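Local coordinates for protein phosphoglycerate kinase (Coxiella burnetii, PDB 4NG4) that catalyses the reversible transfer of a phosphoryl group between ATP and 3-phosphoglycerate, a step of glycolysis, at residues A[20-32]-A[140-154]. Sequence-based numbering, arbitrary orientation.
Sequences LNLHNKRVMIRED and MAELCDIFVMDAFAT
Strands 26-31 and 146-149 run parallel, their axes 17° apart and 4.7 Å at closest approach; Met28 bonds through N and O to Ile146 O and Val148 N, Arg30 likewise to Val148 O and Asp150 N, and Arg26 O accepts from Asp145 N and Ile146 N. They are neighbours in the six-stranded parallel sheet of the Rossmann-like N-terminal domain of phosphoglycerate kinase, and illustrate how such a pair runs from a hydrophobic core toward the predicted substrate site at the C-terminal strand ends. Where the pairing begins, Asp145 reaches back: its OD2 accepts a hydrogen bond from Arg26 N at 2.9 Å through the anti lone pair. The Arg26 chain, bent at chi3 (-74°), brings NH1 to 2.8 Å from Leu143 O, beside the end of helix 134-142.

On one face of the sheet, Val27 CG1 meets Val148 CG2 at 3.8 Å, while Ile146 CD1 touches Leu22 CD2 and Lys25 CD. On the other, Met28 CB packs on Cys144 CB, and its methyl CE reaches Leu143. Next along this face, the CB of Arg30 approaches CZ of the Phe147 ring obliquely, and its CG lies 3.9 Å from Met149 SD. Arg30 NE hydrogen-bonds Ser161 OG and NH1 hydrogen-bonds His70 ND1, His70 being a predicted substrate-binding residue, as is Asp32. Asp150 OD1 is hydrogen-bonded to Leu177 N and OD2 to Thr54 OG1.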
loop_
_atom_site.group_PDB
_atom_site.type_symbol
_atom_site.label_atom_id
_atom_site.label_comp_id
_atom_site.label_asym_id
_atom_site.label_seq_id
_atom_site.Cartn_x
_atom_site.Cartn_y
_atom_site.Cartn_z
ATOM N N LEU A 20 -7.644 25.563 2.318
ATOM C CA LEU A 20 -7.040 26.632 1.520
ATOM C C LEU A 20 -8.006 27.179 0.471
ATOM O O LEU A 20 -8.866 26.457 -0.042
ATOM C CB LEU A 20 -5.771 26.129 0.842
ATOM C CG LEU A 20 -4.637 25.714 1.786
ATOM C CD1 LEU A 20 -3.609 24.816 1.049
ATOM C CD2 LEU A 20 -3.969 26.947 2.411
ATOM N N ASN A 21 -7.841 28.461 0.157
ATOM C CA ASN A 21 -8.696 29.157 -0.792
ATOM C C ASN A 21 -8.112 29.112 -2.209
ATOM O O ASN A 21 -7.042 29.672 -2.464
ATOM C CB ASN A 21 -8.875 30.600 -0.328
ATOM C CG ASN A 21 -9.301 31.517 -1.436
ATOM O OD1 ASN A 21 -10.490 31.631 -1.755
ATOM N ND2 ASN A 21 -8.326 32.191 -2.034
ATOM N N LEU A 22 -8.825 28.451 -3.126
ATOM C CA LEU A 22 -8.304 28.151 -4.480
ATOM C C LEU A 22 -8.891 29.043 -5.582
ATOM O O LEU A 22 -8.598 28.838 -6.767
ATOM C CB LEU A 22 -8.578 26.688 -4.837
ATOM C CG LEU A 22 -8.370 25.652 -3.732
ATOM C CD1 LEU A 22 -8.428 24.242 -4.316
ATOM C CD2 LEU A 22 -7.061 25.877 -3.003
ATOM N N HIS A 23 -9.713 30.016 -5.190
ATOM C CA HIS A 23 -10.349 30.933 -6.136
ATOM C C HIS A 23 -9.312 31.565 -7.063
ATOM O O HIS A 23 -8.433 32.302 -6.613
ATOM C CB HIS A 23 -11.114 32.037 -5.382
ATOM C CG HIS A 23 -12.172 32.718 -6.191
ATOM N ND1 HIS A 23 -13.368 33.121 -5.641
ATOM C CD2 HIS A 23 -12.230 33.051 -7.502
ATOM C CE1 HIS A 23 -14.115 33.675 -6.576
ATOM N NE2 HIS A 23 -13.446 33.650 -7.715
ATOM N N ASN A 24 -9.407 31.236 -8.353
ATOM C CA ASN A 24 -8.635 31.896 -9.416
ATOM C C ASN A 24 -7.124 31.666 -9.343
ATOM O O ASN A 24 -6.354 32.354 -10.014
ATOM C CB ASN A 24 -8.932 33.406 -9.435
ATOM C CG ASN A 24 -9.027 33.964 -10.834
ATOM O OD1 ASN A 24 -8.019 34.170 -11.510
ATOM N ND2 ASN A 24 -10.249 34.216 -11.276
ATOM N N LYS A 25 -6.699 30.695 -8.542
ATOM C CA LYS A 25 -5.279 30.418 -8.385
ATOM C C LYS A 25 -4.827 29.348 -9.372
ATOM O O LYS A 25 -5.645 28.619 -9.942
ATOM C CB LYS A 25 -4.975 29.992 -6.944
ATOM C CG LYS A 25 -4.944 31.153 -5.947
ATOM C CD LYS A 25 -4.292 30.728 -4.633
ATOM C CE LYS A 25 -3.832 31.913 -3.793
ATOM N NZ LYS A 25 -2.858 31.460 -2.754
ATOM N N ARG A 26 -3.518 29.282 -9.589
ATOM C CA ARG A 26 -2.916 28.194 -10.355
ATOM C C ARG A 26 -2.618 27.071 -9.387
ATOM O O ARG A 26 -1.852 27.263 -8.444
ATOM C CB ARG A 26 -1.622 28.642 -11.024
ATOM C CG ARG A 26 -1.802 29.695 -12.108
ATOM C CD ARG A 26 -0.455 30.096 -12.661
ATOM N NE ARG A 26 0.294 30.935 -11.723
ATOM C CZ ARG A 26 1.626 30.971 -11.614
ATOM N NH1 ARG A 26 2.407 30.196 -12.368
ATOM N NH2 ARG A 26 2.190 31.789 -10.729
ATOM N N VAL A 27 -3.236 25.914 -9.617
ATOM C CA VAL A 27 -3.156 24.793 -8.687
ATOM C C VAL A 27 -2.594 23.587 -9.390
ATOM O O VAL A 27 -3.131 23.137 -10.399
ATOM C CB VAL A 27 -4.536 24.429 -8.098
ATOM C CG1 VAL A 27 -4.426 23.196 -7.209
ATOM C CG2 VAL A 27 -5.112 25.612 -7.316
ATOM N N MET A 28 -1.522 23.058 -8.819
ATOM C CA MET A 28 -0.798 21.932 -9.380
ATOM C C MET A 28 -1.083 20.697 -8.518
ATOM O O MET A 28 -0.623 20.609 -7.376
ATOM C CB MET A 28 0.691 22.273 -9.401
ATOM C CG MET A 28 1.475 21.618 -10.514
ATOM S SD MET A 28 3.170 22.230 -10.572
ATOM C CE MET A 28 3.337 22.511 -12.336
ATOM N N ILE A 29 -1.869 19.769 -9.061
ATOM C CA ILE A 29 -2.263 18.554 -8.349
ATOM C C ILE A 29 -1.476 17.346 -8.855
ATOM O O ILE A 29 -1.639 16.937 -9.998
ATOM C CB ILE A 29 -3.766 18.263 -8.530
ATOM C CG1 ILE A 29 -4.604 19.464 -8.099
ATOM C CG2 ILE A 29 -4.185 17.037 -7.730
ATOM C CD1 ILE A 29 -6.057 19.318 -8.482
ATOM N N ARG A 30 -0.642 16.770 -7.993
ATOM C CA ARG A 30 0.069 15.536 -8.310
ATOM C C ARG A 30 -0.836 14.351 -7.999
ATOM O O ARG A 30 -1.199 14.100 -6.839
ATOM C CB ARG A 30 1.368 15.432 -7.510
ATOM C CG ARG A 30 2.198 14.146 -7.773
ATOM C CD ARG A 30 2.903 14.179 -9.096
ATOM N NE ARG A 30 3.931 13.146 -9.212
ATOM C CZ ARG A 30 3.709 11.877 -9.551
ATOM N NH1 ARG A 30 2.485 11.442 -9.803
ATOM N NH2 ARG A 30 4.726 11.029 -9.610
ATOM N N GLU A 31 -1.173 13.607 -9.043
ATOM C CA GLU A 31 -2.030 12.438 -8.923
ATOM C C GLU A 31 -1.298 11.179 -9.423
ATOM O O GLU A 31 -0.253 11.263 -10.071
ATOM C CB GLU A 31 -3.306 12.656 -9.727
ATOM C CG GLU A 31 -4.133 13.868 -9.298
ATOM C CD GLU A 31 -5.028 13.598 -8.109
ATOM O OE1 GLU A 31 -5.079 12.442 -7.655
ATOM O OE2 GLU A 31 -5.692 14.557 -7.631
ATOM N N ASP A 32 -1.858 10.020 -9.073
ATOM C CA ASP A 32 -1.405 8.711 -9.533
ATOM C C ASP A 32 -2.428 8.257 -10.566
ATOM O O ASP A 32 -3.410 7.613 -10.253
ATOM C CB ASP A 32 -1.296 7.731 -8.356
ATOM C CG ASP A 32 -0.783 6.346 -8.765
ATOM O OD1 ASP A 32 -0.464 6.106 -9.952
ATOM O OD2 ASP A 32 -0.690 5.462 -7.884
ATOM N N MET A 140 9.299 23.771 -11.480
ATOM C CA MET A 140 7.937 23.289 -11.235
ATOM C C MET A 140 7.217 24.193 -10.233
ATOM O O MET A 140 6.027 24.449 -10.377
ATOM C CB MET A 140 7.951 21.846 -10.702
ATOM C CG MET A 140 8.475 20.781 -11.682
ATOM S SD MET A 140 8.107 19.081 -11.160
ATOM C CE MET A 140 8.605 18.149 -12.574
ATOM N N ALA A 141 7.952 24.669 -9.226
ATOM C CA ALA A 141 7.398 25.532 -8.177
ATOM C C ALA A 141 7.082 26.932 -8.691
ATOM O O ALA A 141 6.191 27.609 -8.171
ATOM C CB ALA A 141 8.359 25.620 -7.014
ATOM N N GLU A 142 7.838 27.354 -9.701
ATOM C CA GLU A 142 7.610 28.611 -10.421
ATOM C C GLU A 142 6.221 28.627 -11.067
ATOM O O GLU A 142 5.526 29.641 -11.031
ATOM C CB GLU A 142 8.685 28.775 -11.512
ATOM C CG GLU A 142 9.122 30.196 -11.809
ATOM C CD GLU A 142 9.904 30.834 -10.670
ATOM O OE1 GLU A 142 10.191 30.148 -9.664
ATOM O OE2 GLU A 142 10.231 32.035 -10.779
ATOM N N LEU A 143 5.822 27.484 -11.629
ATOM C CA LEU A 143 4.603 27.366 -12.447
ATOM C C LEU A 143 3.270 27.402 -11.675
ATOM O O LEU A 143 2.203 27.382 -12.298
ATOM C CB LEU A 143 4.655 26.072 -13.287
ATOM C CG LEU A 143 5.817 25.903 -14.275
ATOM C CD1 LEU A 143 5.957 24.439 -14.671
ATOM C CD2 LEU A 143 5.644 26.780 -15.514
ATOM N N CYS A 144 3.306 27.467 -10.345
ATOM C CA CYS A 144 2.060 27.415 -9.576
ATOM C C CYS A 144 2.064 28.252 -8.293
ATOM O O CYS A 144 3.110 28.508 -7.692
ATOM C CB CYS A 144 1.732 25.961 -9.230
ATOM S SG CYS A 144 2.584 25.391 -7.761
ATOM N N ASP A 145 0.865 28.665 -7.890
ATOM C CA ASP A 145 0.649 29.319 -6.601
ATOM C C ASP A 145 0.618 28.270 -5.495
ATOM O O ASP A 145 1.273 28.429 -4.467
ATOM C CB ASP A 145 -0.680 30.072 -6.591
ATOM C CG ASP A 145 -0.710 31.219 -7.564
ATOM O OD1 ASP A 145 0.069 32.174 -7.368
ATOM O OD2 ASP A 145 -1.527 31.171 -8.513
ATOM N N ILE A 146 -0.164 27.209 -5.713
ATOM C CA ILE A 146 -0.334 26.138 -4.731
ATOM C C ILE A 146 -0.005 24.773 -5.328
ATOM O O ILE A 146 -0.379 24.480 -6.469
ATOM C CB ILE A 146 -1.781 26.085 -4.186
ATOM C CG1 ILE A 146 -2.186 27.424 -3.563
ATOM C CG2 ILE A 146 -1.918 24.970 -3.153
ATOM C CD1 ILE A 146 -3.640 27.488 -3.208
ATOM N N PHE A 147 0.691 23.946 -4.545
ATOM C CA PHE A 147 0.945 22.552 -4.908
ATOM C C PHE A 147 0.158 21.628 -3.997
ATOM O O PHE A 147 0.202 21.780 -2.778
ATOM C CB PHE A 147 2.432 22.224 -4.799
ATOM C CG PHE A 147 2.760 20.784 -5.101
ATOM C CD1 PHE A 147 2.449 20.236 -6.337
ATOM C CD2 PHE A 147 3.374 19.976 -4.152
ATOM C CE1 PHE A 147 2.748 18.926 -6.633
ATOM C CE2 PHE A 147 3.668 18.655 -4.437
ATOM C CZ PHE A 147 3.357 18.131 -5.684
ATOM N N VAL A 148 -0.543 20.667 -4.597
ATOM C CA VAL A 148 -1.335 19.695 -3.857
ATOM C C VAL A 148 -0.798 18.285 -4.115
ATOM O O VAL A 148 -0.988 17.742 -5.208
ATOM C CB VAL A 148 -2.813 19.764 -4.271
ATOM C CG1 VAL A 148 -3.646 18.853 -3.403
ATOM C CG2 VAL A 148 -3.311 21.170 -4.155
ATOM N N MET A 149 -0.113 17.712 -3.122
ATOM C CA MET A 149 0.335 16.325 -3.193
ATOM C C MET A 149 -0.825 15.425 -2.844
ATOM O O MET A 149 -1.155 15.258 -1.672
ATOM C CB MET A 149 1.513 16.055 -2.245
ATOM C CG MET A 149 2.047 14.601 -2.269
ATOM S SD MET A 149 2.219 13.909 -3.926
ATOM C CE MET A 149 3.440 12.633 -3.659
ATOM N N ASP A 150 -1.422 14.832 -3.870
ATOM C CA ASP A 150 -2.565 13.952 -3.719
ATOM C C ASP A 150 -2.218 12.549 -4.224
ATOM O O ASP A 150 -3.078 11.879 -4.790
ATOM C CB ASP A 150 -3.731 14.540 -4.513
ATOM C CG ASP A 150 -5.062 13.897 -4.191
ATOM O OD1 ASP A 150 -5.364 13.683 -2.989
ATOM O OD2 ASP A 150 -5.820 13.622 -5.154
ATOM N N ALA A 151 -0.973 12.108 -4.002
ATOM C CA ALA A 151 -0.459 10.852 -4.584
ATOM C C ALA A 151 0.321 9.940 -3.598
ATOM O O ALA A 151 1.540 9.729 -3.747
ATOM C CB ALA A 151 0.405 11.181 -5.793
ATOM N N PHE A 152 -0.390 9.379 -2.614
ATOM C CA PHE A 152 0.237 8.541 -1.582
ATOM C C PHE A 152 1.026 7.348 -2.152
ATOM O O PHE A 152 2.064 6.969 -1.596
ATOM C CB PHE A 152 -0.807 8.039 -0.574
ATOM C CG PHE A 152 -0.220 7.265 0.587
ATOM C CD1 PHE A 152 0.217 7.925 1.729
ATOM C CD2 PHE A 152 -0.107 5.888 0.539
ATOM C CE1 PHE A 152 0.761 7.227 2.801
ATOM C CE2 PHE A 152 0.429 5.188 1.606
ATOM C CZ PHE A 152 0.868 5.859 2.738
ATOM N N ALA A 153 0.546 6.745 -3.238
ATOM C CA ALA A 153 1.268 5.625 -3.864
ATOM C C ALA A 153 2.669 5.996 -4.371
ATOM O O ALA A 153 3.464 5.113 -4.696
ATOM C CB ALA A 153 0.455 5.037 -5.000
ATOM N N THR A 154 2.959 7.294 -4.433
ATOM C CA THR A 154 4.249 7.810 -4.888
ATOM C C THR A 154 5.071 8.470 -3.759
ATOM O O THR A 154 6.275 8.707 -3.934
ATOM C CB THR A 154 4.031 8.837 -6.043
ATOM O OG1 THR A 154 3.411 10.031 -5.546
ATOM C CG2 THR A 154 3.130 8.253 -7.116
#